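Local coordinates for protein 4-hydroxybutyrate CoA-transferase (Porphyromonas gingivalis, PDB 3D3U) that probably transfers coenzyme A from an acyl-CoA to a carboxylate such as acetate or 4-hydroxybutyrate, as a member of the acetyl-CoA hydrolase/transferase family, at residues A204-D209 and G350-M355; N255-K258 and P263-V266; K259-E264 and P298-K303; M307-S312 and R343-S348. All blocks are in the same frame, centred on the assembly; numbering follows the deposited sequence.

Interaction 1 of 4, residues A204-D209 and G350-M355; sequences ASLIKD and GGISIM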
loop_
_atom_site.group_PDB
_atom_site.type_symbol
_atom_site.label_atom_id
_atom_site.label_comp_id
_atom_site.label_asym_id
_atom_site.label_seq_id
_atom_site.Cartn_x
_atom_site.Cartn_y
_atom_site.Cartn_z
ATOM N N ALA A 204 -5.430 -4.346 20.297
ATOM C CA ALA A 204 -4.371 -4.958 20.983
ATOM C C ALA A 204 -4.792 -6.127 21.863
ATOM O O ALA A 204 -3.960 -7.062 22.112
ATOM C CB ALA A 204 -3.672 -3.928 21.760
ATOM N N SER A 205 -6.061 -6.142 22.302
ATOM C CA SER A 205 -6.558 -7.367 22.994
ATOM C C SER A 205 -6.799 -8.582 22.126
ATOM O O SER A 205 -7.305 -9.584 22.632
ATOM C CB SER A 205 -7.914 -7.183 23.653
ATOM O OG SER A 205 -8.435 -5.924 23.374
ATOM N N LEU A 206 -6.572 -8.446 20.826
ATOM C CA LEU A 206 -6.749 -9.510 19.849
ATOM C C LEU A 206 -5.399 -9.963 19.372
ATOM O O LEU A 206 -5.237 -10.984 18.733
ATOM C CB LEU A 206 -7.535 -8.963 18.635
ATOM C CG LEU A 206 -8.920 -8.369 18.951
ATOM C CD1 LEU A 206 -9.701 -8.112 17.690
ATOM C CD2 LEU A 206 -9.711 -9.300 19.750
ATOM N N ILE A 207 -4.411 -9.176 19.688
ATOM C CA ILE A 207 -3.121 -9.386 19.108
ATOM C C ILE A 207 -2.255 -10.010 20.186
ATOM O O ILE A 207 -2.310 -9.571 21.377
ATOM C CB ILE A 207 -2.574 -8.044 18.601
ATOM C CG1 ILE A 207 -3.605 -7.401 17.649
ATOM C CG2 ILE A 207 -1.269 -8.272 17.905
ATOM C CD1 ILE A 207 -3.072 -6.436 16.628
ATOM N N LYS A 208 -1.510 -11.045 19.775
ATOM C CA LYS A 208 -0.726 -11.878 20.659
ATOM C C LYS A 208 0.799 -11.559 20.512
ATOM O O LYS A 208 1.277 -11.307 19.399
ATOM C CB LYS A 208 -0.991 -13.320 20.260
ATOM C CG LYS A 208 -2.072 -14.031 21.057
ATOM C CD LYS A 208 -2.113 -15.592 20.912
ATOM C CE LYS A 208 -3.566 -15.974 21.231
ATOM N NZ LYS A 208 -4.160 -17.403 21.070
ATOM N N ASP A 209 1.605 -11.627 21.569
ATOM C CA ASP A 209 3.050 -11.664 21.289
ATOM C C ASP A 209 3.265 -12.698 20.186
ATOM O O ASP A 209 2.719 -13.786 20.276
ATOM C CB ASP A 209 3.872 -12.090 22.501
ATOM C CG ASP A 209 3.557 -11.295 23.702
ATOM O OD1 ASP A 209 2.490 -10.661 23.730
ATOM O OD2 ASP A 209 4.265 -11.254 24.724
ATOM N N GLY A 350 -4.010 -19.764 12.998
ATOM C CA GLY A 350 -4.143 -18.742 14.040
ATOM C C GLY A 350 -4.226 -17.270 13.593
ATOM O O GLY A 350 -3.775 -16.378 14.324
ATOM N N GLY A 351 -4.809 -16.991 12.421
ATOM C CA GLY A 351 -4.882 -15.634 11.896
ATOM C C GLY A 351 -6.247 -15.117 12.158
ATOM O O GLY A 351 -7.115 -15.858 12.413
ATOM N N ILE A 352 -6.442 -13.831 12.116
ATOM C CA ILE A 352 -7.744 -13.284 12.226
ATOM C C ILE A 352 -7.757 -12.028 11.387
ATOM O O ILE A 352 -6.751 -11.653 10.849
ATOM C CB ILE A 352 -8.036 -12.871 13.645
ATOM C CG1 ILE A 352 -6.900 -12.006 14.221
ATOM C CG2 ILE A 352 -8.623 -14.032 14.489
ATOM C CD1 ILE A 352 -7.396 -11.108 15.381
ATOM N N SER A 353 -8.884 -11.361 11.244
ATOM C CA SER A 353 -8.838 -10.129 10.536
ATOM C C SER A 353 -9.750 -9.206 11.294
ATOM O O SER A 353 -10.851 -9.598 11.682
ATOM C CB SER A 353 -9.270 -10.331 9.102
ATOM O OG SER A 353 -10.615 -10.815 9.075
ATOM N N ILE A 354 -9.253 -8.005 11.553
ATOM C CA ILE A 354 -9.999 -6.939 12.237
ATOM C C ILE A 354 -10.322 -5.734 11.313
ATOM O O ILE A 354 -9.412 -5.284 10.591
ATOM C CB ILE A 354 -9.145 -6.436 13.418
ATOM C CG1 ILE A 354 -8.703 -7.605 14.341
ATOM C CG2 ILE A 354 -9.903 -5.398 14.166
ATOM C CD1 ILE A 354 -7.418 -7.286 15.167
ATOM N N MET A 355 -11.575 -5.236 11.318
ATOM C CA MET A 355 -11.943 -3.993 10.671
ATOM C C MET A 355 -12.071 -3.015 11.836
ATOM O O MET A 355 -12.897 -3.170 12.686
ATOM C CB MET A 355 -13.240 -4.122 9.859
ATOM C CG MET A 355 -13.293 -3.354 8.519
ATOM S SD MET A 355 -13.768 -4.348 6.882
ATOM C CE MET A 355 -12.499 -4.021 5.490
#
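L206 lays its side chain on two isoleucines of strand 352-356, and the whole contact is apolar, with no hydrogen bond from one segment to the other. The tighter part is with I354. L206 CD1 lies 3.5 Å from I354 CD1 and equally near I354 CG1, so one methyl of the leucine rests against the outer length of the isoleucine's longer branch, the two side chains meeting at a slant. L206 CG stands opposite its carbonyl carbon (chi1 -58°), which swings the isobutyl group toward the I354 end of the strand. I352 is held less closely: its CD1 meets the beta carbon of the leucine, L206 CB, at 3.9 Å, and also lies 4.0 Å from L206 O. The two backbones stay well apart, L206 CA and I352 CA being separated by 8.6 Å, so no backbone atom meets backbone and side chains span the gap.

The looser side is that of I352, met through its CD1 alone; L206 and I352 are both partly exposed, and S205 beside them is exposed, its OG bonded to N202 O in the preceding helix. I207, by contrast, is buried: it packs on V308 and I310 of the adjacent strand.

Consistent with the Rossmann-like clan of the family, the loop leaving helix 194-204 runs over one face of the mixed sheet that holds strands 307-311 and 352-356 before strand 212-215 begins. Y388 of strand 388-391 also touches both L206 and I352, V390 of that strand touches I354, and S353, pointing the other way, meets A345 of helix 338-345.

Interaction 2 of 4, residues N255-K258 and P263-V266; sequences NGKK and PEKV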
loop_
_atom_site.group_PDB
_atom_site.type_symbol
_atom_site.label_atom_id
_atom_site.label_comp_id
_atom_site.label_asym_id
_atom_site.label_seq_id
_atom_site.Cartn_x
_atom_site.Cartn_y
_atom_site.Cartn_z
ATOM N N ASN A 255 10.314 -7.679 15.260
ATOM C CA ASN A 255 11.549 -8.444 14.979
ATOM C C ASN A 255 11.348 -9.718 14.133
ATOM O O ASN A 255 12.310 -10.372 13.677
ATOM C CB ASN A 255 12.340 -8.754 16.229
ATOM C CG ASN A 255 11.540 -9.588 17.280
ATOM O OD1 ASN A 255 11.664 -9.308 18.503
ATOM N ND2 ASN A 255 10.755 -10.610 16.846
ATOM N N GLY A 256 10.072 -10.049 13.902
ATOM C CA GLY A 256 9.688 -11.258 13.179
ATOM C C GLY A 256 10.578 -12.411 13.517
ATOM O O GLY A 256 11.058 -13.031 12.626
ATOM N N LYS A 257 10.793 -12.697 14.804
ATOM C CA LYS A 257 11.612 -13.817 15.190
ATOM C C LYS A 257 10.781 -15.063 15.033
ATOM O O LYS A 257 11.350 -16.152 14.860
ATOM C CB LYS A 257 12.078 -13.729 16.640
ATOM C CG LYS A 257 13.053 -12.566 16.949
ATOM C CD LYS A 257 14.098 -12.929 17.940
ATOM C CE LYS A 257 15.398 -13.080 17.262
ATOM N NZ LYS A 257 16.361 -12.817 18.320
ATOM N N LYS A 258 9.441 -14.884 15.075
ATOM C CA LYS A 258 8.404 -15.946 15.002
ATOM C C LYS A 258 7.818 -16.074 13.630
ATOM O O LYS A 258 7.278 -17.108 13.274
ATOM C CB LYS A 258 7.287 -15.625 15.982
ATOM C CG LYS A 258 7.545 -16.351 17.309
ATOM C CD LYS A 258 7.450 -15.455 18.506
ATOM C CE LYS A 258 7.311 -16.284 19.811
ATOM N NZ LYS A 258 6.505 -15.473 20.871
ATOM N N PRO A 263 11.609 -14.990 7.863
ATOM C CA PRO A 263 11.863 -14.819 9.299
ATOM C C PRO A 263 12.903 -13.745 9.505
ATOM O O PRO A 263 13.844 -13.628 8.725
ATOM C CB PRO A 263 12.384 -16.166 9.714
ATOM C CG PRO A 263 12.898 -16.729 8.496
ATOM C CD PRO A 263 11.951 -16.340 7.401
ATOM N N GLU A 264 12.681 -12.930 10.505
ATOM C CA GLU A 264 13.556 -11.819 10.864
ATOM C C GLU A 264 13.558 -10.642 9.918
ATOM O O GLU A 264 14.495 -9.915 9.892
ATOM C CB GLU A 264 14.963 -12.288 11.180
ATOM C CG GLU A 264 14.968 -13.262 12.328
ATOM C CD GLU A 264 16.357 -13.479 12.941
ATOM O OE1 GLU A 264 17.326 -12.915 12.369
ATOM O OE2 GLU A 264 16.483 -14.211 14.007
ATOM N N LYS A 265 12.518 -10.429 9.122
ATOM C CA LYS A 265 12.528 -9.217 8.271
ATOM C C LYS A 265 11.142 -8.706 8.063
ATOM O O LYS A 265 10.200 -9.458 8.312
ATOM C CB LYS A 265 13.278 -9.413 6.937
ATOM C CG LYS A 265 13.203 -10.774 6.337
ATOM C CD LYS A 265 14.444 -11.035 5.430
ATOM C CE LYS A 265 15.817 -11.201 6.108
ATOM N NZ LYS A 265 16.294 -9.894 6.459
ATOM N N VAL A 266 11.033 -7.426 7.692
ATOM C CA VAL A 266 9.727 -6.816 7.588
ATOM C C VAL A 266 9.518 -6.779 6.132
ATOM O O VAL A 266 10.308 -6.141 5.408
ATOM C CB VAL A 266 9.631 -5.344 8.047
ATOM C CG1 VAL A 266 9.521 -5.197 9.528
ATOM C CG2 VAL A 266 10.841 -4.682 7.737
#
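The amide of E264 donates a hydrogen bond to the carbonyl of G256, E264 N to G256 O 2.7 Å, and so closes the neck of the loop between helix 243-251 and strand 266-268, an alpha-to-beta connection in the mixed sheet. The bond is moderately bent (149° at the hydrogen), and the donor sits 30° away from the carbonyl plane. Beside it the CA-H of E264 aims almost straight at the preceding carbonyl, E264 CA lying 3.4 Å from N255 O. Two successive carbonyls therefore face the one residue, and the backbones come close, with G256 CA and E264 CA 4.5 Å apart.

Both residues at this closest approach have positive phi. In G256 that by itself favours glycine; E264 has a phi of 71° although it carries a side chain.

G256 is buried, but the side chains of K257 and E264 lie exposed outside it. The E264 side chain leaves past the two carbonyls, its CG 3.9 Å from G256 O, and continues extended toward K257. The lysine bends back at its middle torsions and passes the glutamate at an angle. Opposite charges face one another here without forming a salt bridge, so any attraction is probably modest and screened by solvent. G256 and N255 also make backbone hydrogen bonds to L234, joining this side of the neck to the loop before strand 235-237. Where the two side chains pass, the nearest atoms are a methylene and a carboxylate oxygen, K257 CE and E264 OE2, at 3.6 Å.

Interaction 3 of 4, residues K259-E264 and P298-K303; sequences KTLHPE and PDVIGK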
loop_
_atom_site.group_PDB
_atom_site.type_symbol
_atom_site.label_atom_id
_atom_site.label_comp_id
_atom_site.label_asym_id
_atom_site.label_seq_id
_atom_site.Cartn_x
_atom_site.Cartn_y
_atom_site.Cartn_z
ATOM N N LYS A 259 7.949 -15.029 12.824
ATOM C CA LYS A 259 7.619 -15.143 11.402
ATOM C C LYS A 259 7.861 -16.592 10.875
ATOM O O LYS A 259 8.920 -17.150 11.088
ATOM C CB LYS A 259 8.409 -14.097 10.620
ATOM C CG LYS A 259 8.061 -12.697 11.024
ATOM C CD LYS A 259 8.419 -11.697 9.996
ATOM C CE LYS A 259 8.027 -12.088 8.522
ATOM N NZ LYS A 259 7.030 -11.214 7.917
ATOM N N THR A 260 6.893 -17.236 10.232
ATOM C CA THR A 260 7.279 -18.472 9.563
ATOM C C THR A 260 7.519 -18.242 8.095
ATOM O O THR A 260 7.701 -19.231 7.368
ATOM C CB THR A 260 6.247 -19.501 9.654
ATOM O OG1 THR A 260 5.096 -19.022 8.973
ATOM C CG2 THR A 260 5.807 -19.649 11.060
ATOM N N LEU A 261 7.513 -16.970 7.660
ATOM C CA LEU A 261 7.799 -16.635 6.270
ATOM C C LEU A 261 8.624 -15.391 6.248
ATOM O O LEU A 261 8.203 -14.372 6.804
ATOM C CB LEU A 261 6.519 -16.378 5.481
ATOM C CG LEU A 261 6.640 -16.093 3.983
ATOM C CD1 LEU A 261 7.450 -17.278 3.498
ATOM C CD2 LEU A 261 5.277 -15.979 3.213
ATOM N N HIS A 262 9.785 -15.445 5.590
ATOM C CA HIS A 262 10.800 -14.368 5.662
ATOM C C HIS A 262 11.138 -13.986 7.117
ATOM O O HIS A 262 10.950 -12.826 7.577
ATOM C CB HIS A 262 10.357 -13.174 4.837
ATOM C CG HIS A 262 10.002 -13.525 3.432
ATOM N ND1 HIS A 262 10.926 -14.032 2.536
ATOM C CD2 HIS A 262 8.825 -13.449 2.759
ATOM C CE1 HIS A 262 10.326 -14.274 1.380
ATOM N NE2 HIS A 262 9.052 -13.919 1.482
ATOM N N PRO A 263 11.609 -14.990 7.863
ATOM C CA PRO A 263 11.863 -14.819 9.299
ATOM C C PRO A 263 12.903 -13.745 9.505
ATOM O O PRO A 263 13.844 -13.628 8.725
ATOM C CB PRO A 263 12.384 -16.166 9.714
ATOM C CG PRO A 263 12.898 -16.729 8.496
ATOM C CD PRO A 263 11.951 -16.340 7.401
ATOM N N GLU A 264 12.681 -12.930 10.505
ATOM C CA GLU A 264 13.556 -11.819 10.864
ATOM C C GLU A 264 13.558 -10.642 9.918
ATOM O O GLU A 264 14.495 -9.915 9.892
ATOM C CB GLU A 264 14.963 -12.288 11.180
ATOM C CG GLU A 264 14.968 -13.262 12.328
ATOM C CD GLU A 264 16.357 -13.479 12.941
ATOM O OE1 GLU A 264 17.326 -12.915 12.369
ATOM O OE2 GLU A 264 16.483 -14.211 14.007
ATOM N N PRO A 298 -3.324 -14.122 -1.263
ATOM C CA PRO A 298 -3.825 -14.753 -0.041
ATOM C C PRO A 298 -3.084 -16.036 0.314
ATOM O O PRO A 298 -2.928 -16.426 1.508
ATOM C CB PRO A 298 -5.265 -15.084 -0.427
ATOM C CG PRO A 298 -5.646 -14.003 -1.373
ATOM C CD PRO A 298 -4.425 -13.823 -2.207
ATOM N N ASP A 299 -2.630 -16.691 -0.748
ATOM C CA ASP A 299 -1.791 -17.868 -0.649
ATOM C C ASP A 299 -0.464 -17.573 0.003
ATOM O O ASP A 299 -0.042 -18.314 0.864
ATOM C CB ASP A 299 -1.427 -18.242 -2.029
ATOM C CG ASP A 299 -1.709 -19.613 -2.306
ATOM O OD1 ASP A 299 -2.966 -19.850 -2.473
ATOM O OD2 ASP A 299 -0.735 -20.451 -2.374
ATOM N N VAL A 300 0.222 -16.515 -0.421
ATOM C CA VAL A 300 1.444 -16.162 0.279
ATOM C C VAL A 300 1.187 -15.622 1.631
ATOM O O VAL A 300 1.830 -16.069 2.573
ATOM C CB VAL A 300 2.341 -15.111 -0.395
ATOM C CG1 VAL A 300 3.724 -15.127 0.301
ATOM C CG2 VAL A 300 2.504 -15.399 -1.892
ATOM N N ILE A 301 0.291 -14.644 1.737
ATOM C CA ILE A 301 -0.183 -14.186 3.038
ATOM C C ILE A 301 -0.423 -15.353 3.986
ATOM O O ILE A 301 0.036 -15.400 5.162
ATOM C CB ILE A 301 -1.435 -13.413 2.871
ATOM C CG1 ILE A 301 -1.108 -12.046 2.228
ATOM C CG2 ILE A 301 -2.040 -13.153 4.205
ATOM C CD1 ILE A 301 -2.315 -11.351 1.609
ATOM N N GLY A 302 -1.128 -16.330 3.443
ATOM C CA GLY A 302 -1.476 -17.450 4.249
ATOM C C GLY A 302 -0.300 -18.159 4.927
ATOM O O GLY A 302 -0.512 -18.657 6.054
ATOM N N LYS A 303 0.866 -18.284 4.237
ATOM C CA LYS A 303 2.002 -19.020 4.755
ATOM C C LYS A 303 2.509 -18.374 6.094
ATOM O O LYS A 303 3.220 -18.984 6.889
ATOM C CB LYS A 303 3.145 -19.055 3.772
ATOM C CG LYS A 303 2.800 -19.130 2.336
ATOM C CD LYS A 303 2.699 -20.542 1.818
ATOM C CE LYS A 303 3.373 -20.666 0.412
ATOM N NZ LYS A 303 4.725 -21.402 0.412
#
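L261 reaches from the loop 259-264 to the side of helix 298-303, where V300 and K303, one turn apart, receive it. The helix opens with P298, whose carbonyl O accepts the amide of G302, P298 O to G302 N 2.6 Å. At V300 the contact begins: V300 CG1 touches the methyl L261 CD2 at 3.4 Å, the two side chains crossing at about a right angle. With L261 CG opposite its own backbone N (chi1 -176°), the leucine is carried outward to the helix. I301 turns its first side-chain bond away from the loop and packs on F341 of helix 338-345, so it serves a different neighbour. K303 supplies its base to the same leucine methyl, K303 CB lying 3.8 Å from L261 CD2, while the bent remainder of the lysine leads away. Its carbonyl turns to the loop as well, with T260 OG1 2.8 Å from K303 O; the hydroxyl also has a weak hydrogen bond with D305 N.

The chemistry is thus divided between an apolar patch and a polar edge. One leucine methyl fills the angle between a valine and the aliphatic root of a lysine, leaving the lysine's charged end away from the loop, while the threonine hydroxyl adds polarity near the carbonyl of K303.

Interaction 4 of 4, residues M307-S312 and R343-S348; sequences MVSINS and RGAKRS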
loop_
_atom_site.group_PDB
_atom_site.type_symbol
_atom_site.label_atom_id
_atom_site.label_comp_id
_atom_site.label_asym_id
_atom_site.label_seq_id
_atom_site.Cartn_x
_atom_site.Cartn_y
_atom_site.Cartn_z
ATOM N N MET A 307 -1.377 -14.646 11.362
ATOM C CA MET A 307 -1.292 -13.432 10.577
ATOM C C MET A 307 -2.474 -12.647 10.983
ATOM O O MET A 307 -3.587 -13.159 10.850
ATOM C CB MET A 307 -1.412 -13.715 9.111
ATOM C CG MET A 307 -1.670 -12.489 8.301
ATOM S SD MET A 307 -0.208 -11.521 7.838
ATOM C CE MET A 307 0.703 -12.639 6.773
ATOM N N VAL A 308 -2.266 -11.417 11.460
ATOM C CA VAL A 308 -3.427 -10.554 11.751
ATOM C C VAL A 308 -3.555 -9.211 10.982
ATOM O O VAL A 308 -2.778 -8.270 11.252
ATOM C CB VAL A 308 -3.714 -10.407 13.310
ATOM C CG1 VAL A 308 -2.629 -11.067 14.153
ATOM C CG2 VAL A 308 -4.116 -8.897 13.695
ATOM N N SER A 309 -4.543 -9.105 10.075
ATOM C CA SER A 309 -4.608 -7.920 9.186
ATOM C C SER A 309 -5.527 -6.963 9.828
ATOM O O SER A 309 -6.588 -7.389 10.316
ATOM C CB SER A 309 -5.138 -8.239 7.771
ATOM O OG SER A 309 -6.098 -9.259 7.883
ATOM N N ILE A 310 -5.131 -5.680 9.852
ATOM C CA ILE A 310 -6.060 -4.643 10.312
ATOM C C ILE A 310 -6.361 -3.514 9.326
ATOM O O ILE A 310 -5.456 -2.662 9.052
ATOM C CB ILE A 310 -5.583 -4.000 11.547
ATOM C CG1 ILE A 310 -5.063 -5.030 12.519
ATOM C CG2 ILE A 310 -6.714 -2.957 12.038
ATOM C CD1 ILE A 310 -4.220 -4.412 13.593
ATOM N N ASN A 311 -7.621 -3.471 8.878
ATOM C CA ASN A 311 -8.042 -2.557 7.824
ATOM C C ASN A 311 -9.139 -1.707 8.331
ATOM O O ASN A 311 -9.737 -1.975 9.369
ATOM C CB ASN A 311 -8.558 -3.306 6.619
ATOM C CG ASN A 311 -7.661 -4.448 6.256
ATOM O OD1 ASN A 311 -6.442 -4.247 5.965
ATOM N ND2 ASN A 311 -8.218 -5.704 6.379
ATOM N N SER A 312 -9.429 -0.663 7.586
ATOM C CA SER A 312 -10.379 0.291 8.067
ATOM C C SER A 312 -11.217 0.758 6.896
ATOM O O SER A 312 -10.727 1.417 5.959
ATOM C CB SER A 312 -9.690 1.416 8.815
ATOM O OG SER A 312 -10.651 2.387 9.086
ATOM N N ARG A 343 -8.871 -12.348 3.259
ATOM C CA ARG A 343 -8.880 -13.693 2.692
ATOM C C ARG A 343 -7.621 -14.482 3.163
ATOM O O ARG A 343 -7.673 -15.649 3.589
ATOM C CB ARG A 343 -8.845 -13.561 1.121
ATOM C CG ARG A 343 -10.157 -13.230 0.249
ATOM C CD ARG A 343 -10.072 -13.641 -1.327
ATOM N NE ARG A 343 -10.418 -15.057 -1.589
ATOM C CZ ARG A 343 -11.629 -15.601 -1.273
ATOM N NH1 ARG A 343 -11.946 -16.904 -1.483
ATOM N NH2 ARG A 343 -12.552 -14.806 -0.701
ATOM N N GLY A 344 -6.491 -13.787 3.035
ATOM C CA GLY A 344 -5.223 -14.327 3.287
ATOM C C GLY A 344 -5.051 -14.437 4.753
ATOM O O GLY A 344 -4.425 -15.414 5.194
ATOM N N ALA A 345 -5.589 -13.499 5.552
ATOM C CA ALA A 345 -5.601 -13.709 7.046
ATOM C C ALA A 345 -6.377 -14.953 7.443
ATOM O O ALA A 345 -6.042 -15.589 8.466
ATOM C CB ALA A 345 -6.113 -12.535 7.833
ATOM N N LYS A 346 -7.376 -15.317 6.632
ATOM C CA LYS A 346 -8.264 -16.399 6.989
ATOM C C LYS A 346 -7.691 -17.716 6.634
ATOM O O LYS A 346 -8.254 -18.696 7.046
ATOM C CB LYS A 346 -9.728 -16.165 6.553
ATOM C CG LYS A 346 -10.272 -14.691 7.196
ATOM C CD LYS A 346 -11.481 -14.863 8.127
ATOM C CE LYS A 346 -11.225 -15.988 9.179
ATOM N NZ LYS A 346 -12.466 -16.806 9.439
ATOM N N ARG A 347 -6.511 -17.728 5.994
ATOM C CA ARG A 347 -5.761 -18.961 5.710
ATOM C C ARG A 347 -4.556 -19.248 6.627
ATOM O O ARG A 347 -4.098 -20.400 6.635
ATOM C CB ARG A 347 -5.145 -18.971 4.311
ATOM C CG ARG A 347 -5.890 -19.532 3.149
ATOM C CD ARG A 347 -6.139 -18.457 2.118
ATOM N NE ARG A 347 -6.677 -18.926 0.829
ATOM C CZ ARG A 347 -7.623 -18.271 0.150
ATOM N NH1 ARG A 347 -8.136 -17.140 0.693
ATOM N NH2 ARG A 347 -8.041 -18.730 -1.030
ATOM N N SER A 348 -3.961 -18.250 7.329
ATOM C CA SER A 348 -2.780 -18.626 8.166
ATOM C C SER A 348 -3.249 -19.257 9.388
ATOM O O SER A 348 -4.223 -18.844 9.943
ATOM C CB SER A 348 -1.866 -17.455 8.524
ATOM O OG SER A 348 -2.057 -16.920 9.831
#
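Strand 307-311 passes helix 338-345 most closely where M307 CA and A345 CA are 5.6 Å apart, and the chain then turns from the helix back past the start of the strand. There S348 makes the one clear hydrogen bond across the contact, M307 N donating to S348 OG at 2.8 Å with an angle of 154° at the hydrogen. The same hydroxyl lies alongside M307 CB, 3.3 Å away. M307 CG is opposite the backbone N (chi1 166°), and the bent chain carries the far end away from A345 and toward I301 of helix 298-303. Farther along the strand, S309 OG lies 3.3 Å from the methyl A345 CB, a van der Waals contact; the polar need of this buried hydroxyl is met, weakly, by F341 O. The A345 methyl also approaches the strand backbone, 4.0 Å from M307 O.

Both segments belong to a beta-alpha-beta crossover: strand 307-311 leads through helix 338-345 to its parallel neighbour 352-356. M307, S309 and N311 hydrogen-bond to that neighbour through I352 and I354, V308 and I310 bond to Q214 of strand 212-215, and helix 298-303 lies against M307 through I301.

Overall arrangement
Interactions 1 and 4 share the mixed sheet, their centres about 9 Å apart: strands 307-311 and 352-356 are parallel neighbours, joined by probable hydrogen bonds such as I354 N to S309 O at 3.0 Å. The loop of interaction 1 and the helix of interaction 4 pack against opposite faces of these strands. Interactions 2 and 3 share P263 and E264, with centres about 10 Å apart, so one loop is closed at its neck and also rests on helix 298-303. That helix leads on to interaction 4, about 12 Å away between centres, where I301 packs against G344. Interactions 1 and 2 lie about 17 Å apart between centres and meet through D209 and K258.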